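Local coordinates for NURA (Sulfolobus solfataricus, PDB 2YGK), which processes the ends of double-stranded DNA as a manganese-dependent nuclease, probably working with HerA to resect breaks for repair, at residues Y214-V219 with T258-L263; N36-E41 with D208-D213; G60-P65 with E317-L322. One frame throughout, in Å; residues are numbered along the deposited sequence.

All three contacts reach one mixed sheet, contacts 1 and 2 on one side of the chain's centre and contact 3 on the other. Contact 2, where helix 17-38 gives way to the outermost strand 39-41, neighbours contact 1 on strand 255-262, centres about 8 Å apart; D216 of contact 1 bonds to the backbone of loop 208-213. Contact 3, helix 313-330 on strand 54-65, has its centre about 35 Å from that of contact 1 and about 42 Å from that of contact 2. Contact 2 closes before contact 1 opens, contact 1 falls between the segments of contact 3, and contacts 2 and 3 alternate; an N-terminal helix end and a C-terminal helix thus both meet the sheet carrying manganese-binding D58 and D133.

Contact 1. Residues Y214-V219 with T258-L263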
loop_
_atom_site.group_PDB
_atom_site.type_symbol
_atom_site.label_atom_id
_atom_site.label_comp_id
_atom_site.label_asym_id
_atom_site.label_seq_id
_atom_site.Cartn_x
_atom_site.Cartn_y
_atom_site.Cartn_z
ATOM N N TYR A 214 -6.488 4.086 20.992
ATOM C CA TYR A 214 -6.811 4.941 19.848
ATOM C C TYR A 214 -5.894 6.172 19.810
ATOM O O TYR A 214 -5.303 6.536 20.818
ATOM C CB TYR A 214 -8.296 5.336 19.899
ATOM C CG TYR A 214 -9.186 4.194 19.486
ATOM C CD1 TYR A 214 -9.555 3.207 20.384
ATOM C CD2 TYR A 214 -9.611 4.071 18.172
ATOM C CE1 TYR A 214 -10.354 2.124 19.973
ATOM C CE2 TYR A 214 -10.397 3.021 17.757
ATOM C CZ TYR A 214 -10.769 2.042 18.649
ATOM O OH TYR A 214 -11.547 0.988 18.206
ATOM N N PRO A 215 -5.742 6.805 18.640
ATOM C CA PRO A 215 -4.891 7.993 18.665
ATOM C C PRO A 215 -5.558 9.233 19.281
ATOM O O PRO A 215 -6.792 9.347 19.321
ATOM C CB PRO A 215 -4.543 8.201 17.192
ATOM C CG PRO A 215 -5.556 7.464 16.431
ATOM C CD PRO A 215 -6.021 6.344 17.271
ATOM N N ASP A 216 -4.707 10.143 19.760
ATOM C CA ASP A 216 -5.118 11.347 20.507
ATOM C C ASP A 216 -6.048 12.220 19.707
ATOM O O ASP A 216 -7.020 12.786 20.242
ATOM C CB ASP A 216 -3.909 12.194 20.867
ATOM C CG ASP A 216 -3.006 11.538 21.893
ATOM O OD1 ASP A 216 -3.489 10.757 22.741
ATOM O OD2 ASP A 216 -1.791 11.822 21.850
ATOM N N ILE A 217 -5.731 12.306 18.422
ATOM C CA ILE A 217 -6.444 13.150 17.485
ATOM C C ILE A 217 -7.863 12.646 17.352
ATOM O O ILE A 217 -8.774 13.456 17.213
ATOM C CB ILE A 217 -5.723 13.225 16.104
ATOM C CG1 ILE A 217 -6.256 14.404 15.270
ATOM C CG2 ILE A 217 -5.842 11.908 15.345
ATOM C CD1 ILE A 217 -5.550 14.600 13.880
ATOM N N THR A 218 -8.060 11.327 17.442
ATOM C CA THR A 218 -9.400 10.737 17.398
ATOM C C THR A 218 -10.147 10.930 18.722
ATOM O O THR A 218 -11.357 11.181 18.749
ATOM C CB THR A 218 -9.321 9.232 17.089
ATOM O OG1 THR A 218 -8.669 9.035 15.825
ATOM C CG2 THR A 218 -10.691 8.616 17.061
ATOM N N VAL A 219 -9.423 10.798 19.823
ATOM C CA VAL A 219 -9.963 11.122 21.140
ATOM C C VAL A 219 -10.513 12.557 21.192
ATOM O O VAL A 219 -11.618 12.765 21.651
ATOM C CB VAL A 219 -8.909 10.873 22.263
ATOM C CG1 VAL A 219 -9.225 11.643 23.471
ATOM C CG2 VAL A 219 -8.882 9.428 22.634
ATOM N N THR A 258 4.419 19.657 19.636
ATOM C CA THR A 258 3.198 19.279 18.988
ATOM C C THR A 258 2.028 19.845 19.786
ATOM O O THR A 258 2.058 19.889 21.010
ATOM C CB THR A 258 3.102 17.744 18.846
ATOM O OG1 THR A 258 4.241 17.255 18.104
ATOM C CG2 THR A 258 1.848 17.348 18.094
ATOM N N PHE A 259 1.018 20.335 19.084
ATOM C CA PHE A 259 -0.307 20.491 19.677
ATOM C C PHE A 259 -1.344 20.094 18.648
ATOM O O PHE A 259 -1.041 20.025 17.461
ATOM C CB PHE A 259 -0.551 21.918 20.163
ATOM C CG PHE A 259 -0.493 22.959 19.089
ATOM C CD1 PHE A 259 0.705 23.528 18.721
ATOM C CD2 PHE A 259 -1.633 23.402 18.476
ATOM C CE1 PHE A 259 0.768 24.514 17.696
ATOM C CE2 PHE A 259 -1.577 24.395 17.466
ATOM C CZ PHE A 259 -0.378 24.930 17.078
ATOM N N TYR A 260 -2.560 19.844 19.124
ATOM C CA TYR A 260 -3.721 19.590 18.297
ATOM C C TYR A 260 -4.620 20.776 18.366
ATOM O O TYR A 260 -4.816 21.357 19.420
ATOM C CB TYR A 260 -4.445 18.405 18.824
ATOM C CG TYR A 260 -3.656 17.157 18.657
ATOM C CD1 TYR A 260 -3.667 16.446 17.427
ATOM C CD2 TYR A 260 -2.894 16.655 19.694
ATOM C CE1 TYR A 260 -2.958 15.276 17.268
ATOM C CE2 TYR A 260 -2.179 15.448 19.544
ATOM C CZ TYR A 260 -2.206 14.779 18.320
ATOM O OH TYR A 260 -1.504 13.595 18.166
ATOM N N THR A 261 -5.179 21.183 17.252
ATOM C CA THR A 261 -6.049 22.354 17.279
ATOM C C THR A 261 -7.219 22.044 16.384
ATOM O O THR A 261 -7.109 21.234 15.462
ATOM C CB THR A 261 -5.292 23.652 16.780
ATOM O OG1 THR A 261 -6.139 24.829 16.869
ATOM C CG2 THR A 261 -4.791 23.443 15.381
ATOM N N ARG A 262 -8.347 22.657 16.733
ATOM C CA ARG A 262 -9.510 22.757 15.905
ATOM C C ARG A 262 -9.652 24.217 15.660
ATOM O O ARG A 262 -9.803 24.964 16.628
ATOM C CB ARG A 262 -10.746 22.240 16.651
ATOM C CG ARG A 262 -12.053 22.449 15.873
ATOM C CD ARG A 262 -13.251 21.902 16.603
ATOM N NE ARG A 262 -13.278 20.435 16.745
ATOM C CZ ARG A 262 -13.126 19.740 17.879
ATOM N NH1 ARG A 262 -12.908 20.344 19.037
ATOM N NH2 ARG A 262 -13.195 18.405 17.860
ATOM N N LEU A 263 -9.639 24.632 14.391
ATOM C CA LEU A 263 -9.661 26.055 14.015
ATOM C C LEU A 263 -11.051 26.651 14.021
ATOM O O LEU A 263 -11.194 27.875 14.063
ATOM C CB LEU A 263 -9.064 26.273 12.632
ATOM C CG LEU A 263 -7.611 25.803 12.577
ATOM C CD1 LEU A 263 -7.208 25.684 11.166
ATOM C CD2 LEU A 263 -6.633 26.694 13.376
#
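Y260 reaches from strand 255-262 to the first turn of helix 216-223, and its ring lies against two consecutive residues there, D216 and I217. The contact shows how a single aromatic side chain can fill the space between a helix and the sheet it packs on, here the mixed sheet of an RNase H-like fold. Packing is tighter on the I217 side. The CB of I217 approaches Y260 CE1 to 3.6 Å, and its CG1, turned anti to the backbone N (chi1 -164°), lies 3.9 Å from Y260 CD1. The two side chains cross at about a right angle, and the isoleucine comes at the ring obliquely.

The D216 side is looser. Its CB sits 3.9 Å from both CE2 and OH of Y260, while the carboxylate stands nearly upright to the ring, with 85° between the planes. D216 OD2 remains 4.1 Å from the Y260 hydroxyl, too far for a bond; the acid's partners lie elsewhere: OD2 takes the amide N-H of L209 and OD1 that of F210. There is no solvent side to this contact, because all three touching residues are buried; looseness here means longer approaches. A leucine here would lack CE1, CE2, CZ and the hydroxyl, which would probably open a gap beside D216 CB and strip I217 CB of its nearest neighbour on the strand.

Around this core, S230 is hydrogen-bonded to the backbone of Y260, its OG taking the Y260 N-H, and Y214 OH reaches I68 O of the second subunit. With no hydrogen bond between the two segments, the chemistry implies a division of labour: carbon packing by Y260 seats the helix start on the sheet, whereas the acid beside it spends its polarity on the preceding loop.

Contact 2. Residues N36-E41 with D208-D213; sequences NEYWNE and DLFGTD
Y38 and L209 mark the closest backbone approach, with their CA atoms 8.1 Å apart, a spacing that Y38 bridges with its ring, reaching side chains and one backbone carbonyl of the loop. The contact ties the end of helix 17-38, where the chain enters the outermost strand of the sheet, to the irregular loop before helix 216-223; a backbone bond to K231 holds Y38 to the next strand. With CG anti to the carbonyl carbon (chi1 -76°), the Y38 ring is turned to the loop. One edge does the work: CE2 lies 3.4 Å from the carbonyl O of L209, which sits near the ring plane, while CD2 meets L209 CD2 at 3.9 Å.

The same CD2 atom comes 3.5 Å from F210 CE1. The two rings are nearly parallel, 26° apart, but slid so far that they barely overlap, their centroids 5.5 Å apart. L209 CB lies over one face of the F210 ring, toward its rim, 3.8 Å above the plane.

No hydrogen bond joins the segments. This is a patch near the surface where carbon packing is joined by one ring C-H edge set against a carbonyl oxygen, probably a slightly favourable pairing of charge.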
loop_
_atom_site.group_PDB
_atom_site.type_symbol
_atom_site.label_atom_id
_atom_site.label_comp_id
_atom_site.label_asym_id
_atom_site.label_seq_id
_atom_site.Cartn_x
_atom_site.Cartn_y
_atom_site.Cartn_z
ATOM N N ASN A 36 -11.216 16.874 28.618
ATOM C CA ASN A 36 -11.549 18.253 28.982
ATOM C C ASN A 36 -10.483 18.893 29.888
ATOM O O ASN A 36 -10.254 20.093 29.810
ATOM C CB ASN A 36 -12.950 18.297 29.602
ATOM C CG ASN A 36 -14.016 17.696 28.677
ATOM O OD1 ASN A 36 -14.011 17.926 27.459
ATOM N ND2 ASN A 36 -14.924 16.914 29.254
ATOM N N GLU A 37 -9.820 18.078 30.708
ATOM C CA GLU A 37 -8.599 18.477 31.399
ATOM C C GLU A 37 -7.596 19.010 30.388
ATOM O O GLU A 37 -7.043 20.074 30.570
ATOM C CB GLU A 37 -7.943 17.287 32.120
ATOM C CG GLU A 37 -8.821 16.515 33.152
ATOM C CD GLU A 37 -8.809 17.098 34.539
ATOM O OE1 GLU A 37 -8.039 18.046 34.801
ATOM O OE2 GLU A 37 -9.583 16.593 35.373
ATOM N N TYR A 38 -7.377 18.253 29.313
ATOM C CA TYR A 38 -6.313 18.537 28.333
ATOM C C TYR A 38 -6.736 19.326 27.097
ATOM O O TYR A 38 -5.942 19.437 26.185
ATOM C CB TYR A 38 -5.737 17.238 27.790
ATOM C CG TYR A 38 -4.802 16.440 28.642
ATOM C CD1 TYR A 38 -4.495 16.775 29.955
ATOM C CD2 TYR A 38 -4.234 15.302 28.114
ATOM C CE1 TYR A 38 -3.616 15.971 30.697
ATOM C CE2 TYR A 38 -3.382 14.521 28.824
ATOM C CZ TYR A 38 -3.070 14.839 30.104
ATOM O OH TYR A 38 -2.207 13.981 30.744
ATOM N N TRP A 39 -7.968 19.813 27.038
ATOM C CA TRP A 39 -8.420 20.679 25.935
ATOM C C TRP A 39 -8.677 22.135 26.396
ATOM O O TRP A 39 -9.211 22.385 27.495
ATOM C CB TRP A 39 -9.682 20.103 25.311
ATOM C CG TRP A 39 -10.184 20.795 24.056
ATOM C CD1 TRP A 39 -11.346 21.502 23.926
ATOM C CD2 TRP A 39 -9.577 20.791 22.757
ATOM N NE1 TRP A 39 -11.478 21.959 22.637
ATOM C CE2 TRP A 39 -10.408 21.531 21.901
ATOM C CE3 TRP A 39 -8.412 20.242 22.243
ATOM C CZ2 TRP A 39 -10.104 21.744 20.541
ATOM C CZ3 TRP A 39 -8.102 20.440 20.884
ATOM C CH2 TRP A 39 -8.951 21.190 20.052
ATOM N N ASN A 40 -8.298 23.083 25.548
ATOM C CA ASN A 40 -8.502 24.496 25.830
ATOM C C ASN A 40 -9.394 25.116 24.781
ATOM O O ASN A 40 -9.046 25.122 23.598
ATOM C CB ASN A 40 -7.162 25.232 25.881
ATOM C CG ASN A 40 -6.256 24.691 26.965
ATOM O OD1 ASN A 40 -6.349 25.086 28.154
ATOM N ND2 ASN A 40 -5.373 23.755 26.571
ATOM N N GLU A 41 -10.551 25.610 25.201
ATOM C CA GLU A 41 -11.431 26.346 24.304
ATOM C C GLU A 41 -10.768 27.645 23.931
ATOM O O GLU A 41 -10.126 28.268 24.759
ATOM C CB GLU A 41 -12.787 26.600 24.961
ATOM C CG GLU A 41 -13.610 25.350 25.071
ATOM C CD GLU A 41 -14.946 25.528 25.785
ATOM O OE1 GLU A 41 -15.565 26.634 25.677
ATOM O OE2 GLU A 41 -15.370 24.528 26.451
ATOM N N ASP A 208 0.906 10.448 22.862
ATOM C CA ASP A 208 1.625 11.175 23.886
ATOM C C ASP A 208 0.682 11.675 24.926
ATOM O O ASP A 208 1.003 11.625 26.106
ATOM C CB ASP A 208 2.357 12.371 23.285
ATOM C CG ASP A 208 3.633 11.967 22.566
ATOM O OD1 ASP A 208 4.531 11.417 23.248
ATOM O OD2 ASP A 208 3.731 12.202 21.336
ATOM N N LEU A 209 -0.485 12.159 24.504
ATOM C CA LEU A 209 -1.409 12.783 25.454
ATOM C C LEU A 209 -2.068 11.768 26.356
ATOM O O LEU A 209 -1.800 11.750 27.556
ATOM C CB LEU A 209 -2.481 13.627 24.753
ATOM C CG LEU A 209 -2.060 15.025 24.322
ATOM C CD1 LEU A 209 -3.293 15.759 23.838
ATOM C CD2 LEU A 209 -1.363 15.767 25.469
ATOM N N PHE A 210 -2.909 10.922 25.767
ATOM C CA PHE A 210 -3.824 10.080 26.523
ATOM C C PHE A 210 -3.367 8.646 26.699
ATOM O O PHE A 210 -3.855 7.969 27.589
ATOM C CB PHE A 210 -5.185 10.075 25.855
ATOM C CG PHE A 210 -5.741 11.432 25.622
ATOM C CD1 PHE A 210 -6.175 12.213 26.687
ATOM C CD2 PHE A 210 -5.857 11.933 24.348
ATOM C CE1 PHE A 210 -6.713 13.476 26.475
ATOM C CE2 PHE A 210 -6.381 13.197 24.124
ATOM C CZ PHE A 210 -6.818 13.967 25.189
ATOM N N GLY A 211 -2.464 8.169 25.847
ATOM C CA GLY A 211 -1.897 6.827 25.998
ATOM C C GLY A 211 -2.928 5.708 25.958
ATOM O O GLY A 211 -2.951 4.849 26.844
ATOM N N THR A 212 -3.777 5.727 24.929
ATOM C CA THR A 212 -4.873 4.780 24.800
ATOM C C THR A 212 -4.693 3.938 23.543
ATOM O O THR A 212 -3.730 4.114 22.803
ATOM C CB THR A 212 -6.236 5.498 24.753
ATOM O OG1 THR A 212 -6.395 6.179 23.500
ATOM C CG2 THR A 212 -6.367 6.494 25.913
ATOM N N ASP A 213 -5.627 3.017 23.315
ATOM C CA ASP A 213 -5.583 2.154 22.147
ATOM C C ASP A 213 -5.847 2.925 20.872
ATOM O O ASP A 213 -5.475 2.464 19.800
ATOM C CB ASP A 213 -6.604 1.015 22.256
ATOM C CG ASP A 213 -6.218 -0.035 23.290
ATOM O OD1 ASP A 213 -5.012 -0.240 23.530
ATOM O OD2 ASP A 213 -7.140 -0.666 23.850
#

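Contact 3. Residues G60-P65 with E317-L322; sequences GSFGRP and EKIIKL
F62 and R64 reach from strand 54-65 to I319 and I320 of helix 313-330, an example of alpha/beta packing on the sheet of an RNase H-like fold. The helix segment crosses the strand at -50°, with the axes 10.5 Å apart, a usual spacing for a helix packed on a sheet, filled here by the F62 ring and the two isoleucines.

F62 shows how. Its CB points toward the helix, and a chi1 of 89° sets CG between the backbone N and the carbonyl carbon. CB and CG make no close approach to the helix; contact begins only at the outer ring. CE2 lies 4.2 Å from I320 CD1. At the tip, CZ sits 4.1 Å from both CB and CG2 of I319 and also meets I320 CD1. Both isoleucines stand at the ring's edge, near its plane, while F311 supplies a second aromatic neighbour and A73 touches F62 from the adjoining strand 70-82. I319 also packs on M1 of the second subunit.

R64, extended from CG to NE, crosses I320 at about a right angle. The meeting is a loose van der Waals touch of a methyl at the edge of the guanidinium, where NH1 of R64 lies 4.0 Å from CG2 of I320.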
loop_
_atom_site.group_PDB
_atom_site.type_symbol
_atom_site.label_atom_id
_atom_site.label_comp_id
_atom_site.label_asym_id
_atom_site.label_seq_id
_atom_site.Cartn_x
_atom_site.Cartn_y
_atom_site.Cartn_z
ATOM N N GLY A 60 2.054 15.092 -4.902
ATOM C CA GLY A 60 1.239 14.011 -5.454
ATOM C C GLY A 60 2.131 13.101 -6.248
ATOM O O GLY A 60 3.155 13.553 -6.759
ATOM N N SER A 61 1.735 11.832 -6.362
ATOM C CA SER A 61 2.544 10.831 -7.017
ATOM C C SER A 61 1.770 9.555 -7.301
ATOM O O SER A 61 0.756 9.309 -6.697
ATOM C CB SER A 61 3.708 10.405 -6.118
ATOM O OG SER A 61 3.225 9.403 -5.232
ATOM N N PHE A 62 2.294 8.745 -8.213
ATOM C CA PHE A 62 1.754 7.439 -8.454
ATOM C C PHE A 62 2.751 6.657 -9.283
ATOM O O PHE A 62 3.610 7.235 -9.941
ATOM C CB PHE A 62 0.381 7.505 -9.151
ATOM C CG PHE A 62 0.452 7.513 -10.637
ATOM C CD1 PHE A 62 0.723 8.697 -11.323
ATOM C CD2 PHE A 62 0.280 6.321 -11.358
ATOM C CE1 PHE A 62 0.808 8.706 -12.722
ATOM C CE2 PHE A 62 0.383 6.301 -12.762
ATOM C CZ PHE A 62 0.656 7.503 -13.447
ATOM N N GLY A 63 2.609 5.346 -9.235
ATOM C CA GLY A 63 3.406 4.456 -10.054
ATOM C C GLY A 63 2.621 3.221 -10.381
ATOM O O GLY A 63 2.001 2.645 -9.500
ATOM N N ARG A 64 2.618 2.840 -11.650
ATOM C CA ARG A 64 1.871 1.674 -12.092
ATOM C C ARG A 64 2.814 0.590 -12.627
ATOM O O ARG A 64 3.567 0.832 -13.573
ATOM C CB ARG A 64 0.824 2.048 -13.139
ATOM C CG ARG A 64 -0.186 0.936 -13.316
ATOM C CD ARG A 64 -1.241 1.189 -14.377
ATOM N NE ARG A 64 -1.928 -0.073 -14.721
ATOM C CZ ARG A 64 -2.031 -0.615 -15.946
ATOM N NH1 ARG A 64 -1.515 -0.031 -17.027
ATOM N NH2 ARG A 64 -2.680 -1.766 -16.101
ATOM N N PRO A 65 2.785 -0.601 -12.004
ATOM C CA PRO A 65 3.586 -1.752 -12.447
ATOM C C PRO A 65 3.255 -2.132 -13.871
ATOM O O PRO A 65 2.112 -2.406 -14.175
ATOM C CB PRO A 65 3.149 -2.872 -11.498
ATOM C CG PRO A 65 2.713 -2.138 -10.251
ATOM C CD PRO A 65 2.122 -0.852 -10.710
ATOM N N GLU A 317 -4.587 7.615 -16.478
ATOM C CA GLU A 317 -4.946 7.057 -17.766
ATOM C C GLU A 317 -4.138 7.743 -18.863
ATOM O O GLU A 317 -3.507 7.070 -19.666
ATOM C CB GLU A 317 -6.460 7.223 -17.997
ATOM C CG GLU A 317 -7.060 6.528 -19.234
ATOM C CD GLU A 317 -8.600 6.740 -19.367
ATOM O OE1 GLU A 317 -9.218 7.424 -18.486
ATOM O OE2 GLU A 317 -9.176 6.219 -20.366
ATOM N N LYS A 318 -4.142 9.073 -18.870
ATOM C CA LYS A 318 -3.425 9.854 -19.880
ATOM C C LYS A 318 -1.942 9.512 -19.922
ATOM O O LYS A 318 -1.380 9.292 -20.995
ATOM C CB LYS A 318 -3.557 11.358 -19.604
ATOM C CG LYS A 318 -4.946 11.927 -19.789
ATOM C CD LYS A 318 -5.291 12.048 -21.275
ATOM C CE LYS A 318 -6.677 12.665 -21.515
ATOM N NZ LYS A 318 -6.984 12.755 -22.982
ATOM N N ILE A 319 -1.324 9.486 -18.743
ATOM C CA ILE A 319 0.122 9.303 -18.597
ATOM C C ILE A 319 0.519 7.973 -19.237
ATOM O O ILE A 319 1.401 7.941 -20.111
ATOM C CB ILE A 319 0.590 9.346 -17.084
ATOM C CG1 ILE A 319 0.218 10.677 -16.388
ATOM C CG2 ILE A 319 2.083 9.103 -16.948
ATOM C CD1 ILE A 319 1.113 11.873 -16.660
ATOM N N ILE A 320 -0.157 6.896 -18.825
ATOM C CA ILE A 320 0.105 5.543 -19.369
ATOM C C ILE A 320 -0.027 5.478 -20.892
ATOM O O ILE A 320 0.856 4.982 -21.583
ATOM C CB ILE A 320 -0.841 4.468 -18.771
ATOM C CG1 ILE A 320 -0.826 4.510 -17.254
ATOM C CG2 ILE A 320 -0.411 3.087 -19.234
ATOM C CD1 ILE A 320 0.512 4.910 -16.699
ATOM N N LYS A 321 -1.143 5.990 -21.391
ATOM C CA LYS A 321 -1.355 6.138 -22.812
ATOM C C LYS A 321 -0.171 6.806 -23.492
ATOM O O LYS A 321 0.307 6.314 -24.509
ATOM C CB LYS A 321 -2.656 6.904 -23.094
ATOM C CG LYS A 321 -3.895 6.000 -23.027
ATOM C CD LYS A 321 -5.213 6.774 -23.067
ATOM C CE LYS A 321 -6.393 5.820 -22.891
ATOM N NZ LYS A 321 -7.689 6.436 -23.265
ATOM N N LEU A 322 0.313 7.913 -22.931
ATOM C CA LEU A 322 1.469 8.600 -23.537
ATOM C C LEU A 322 2.715 7.710 -23.582
ATOM O O LEU A 322 3.349 7.552 -24.631
ATOM C CB LEU A 322 1.805 9.912 -22.820
ATOM C CG LEU A 322 0.852 11.063 -23.097
ATOM C CD1 LEU A 322 1.228 12.246 -22.223
ATOM C CD2 LEU A 322 0.875 11.463 -24.558
#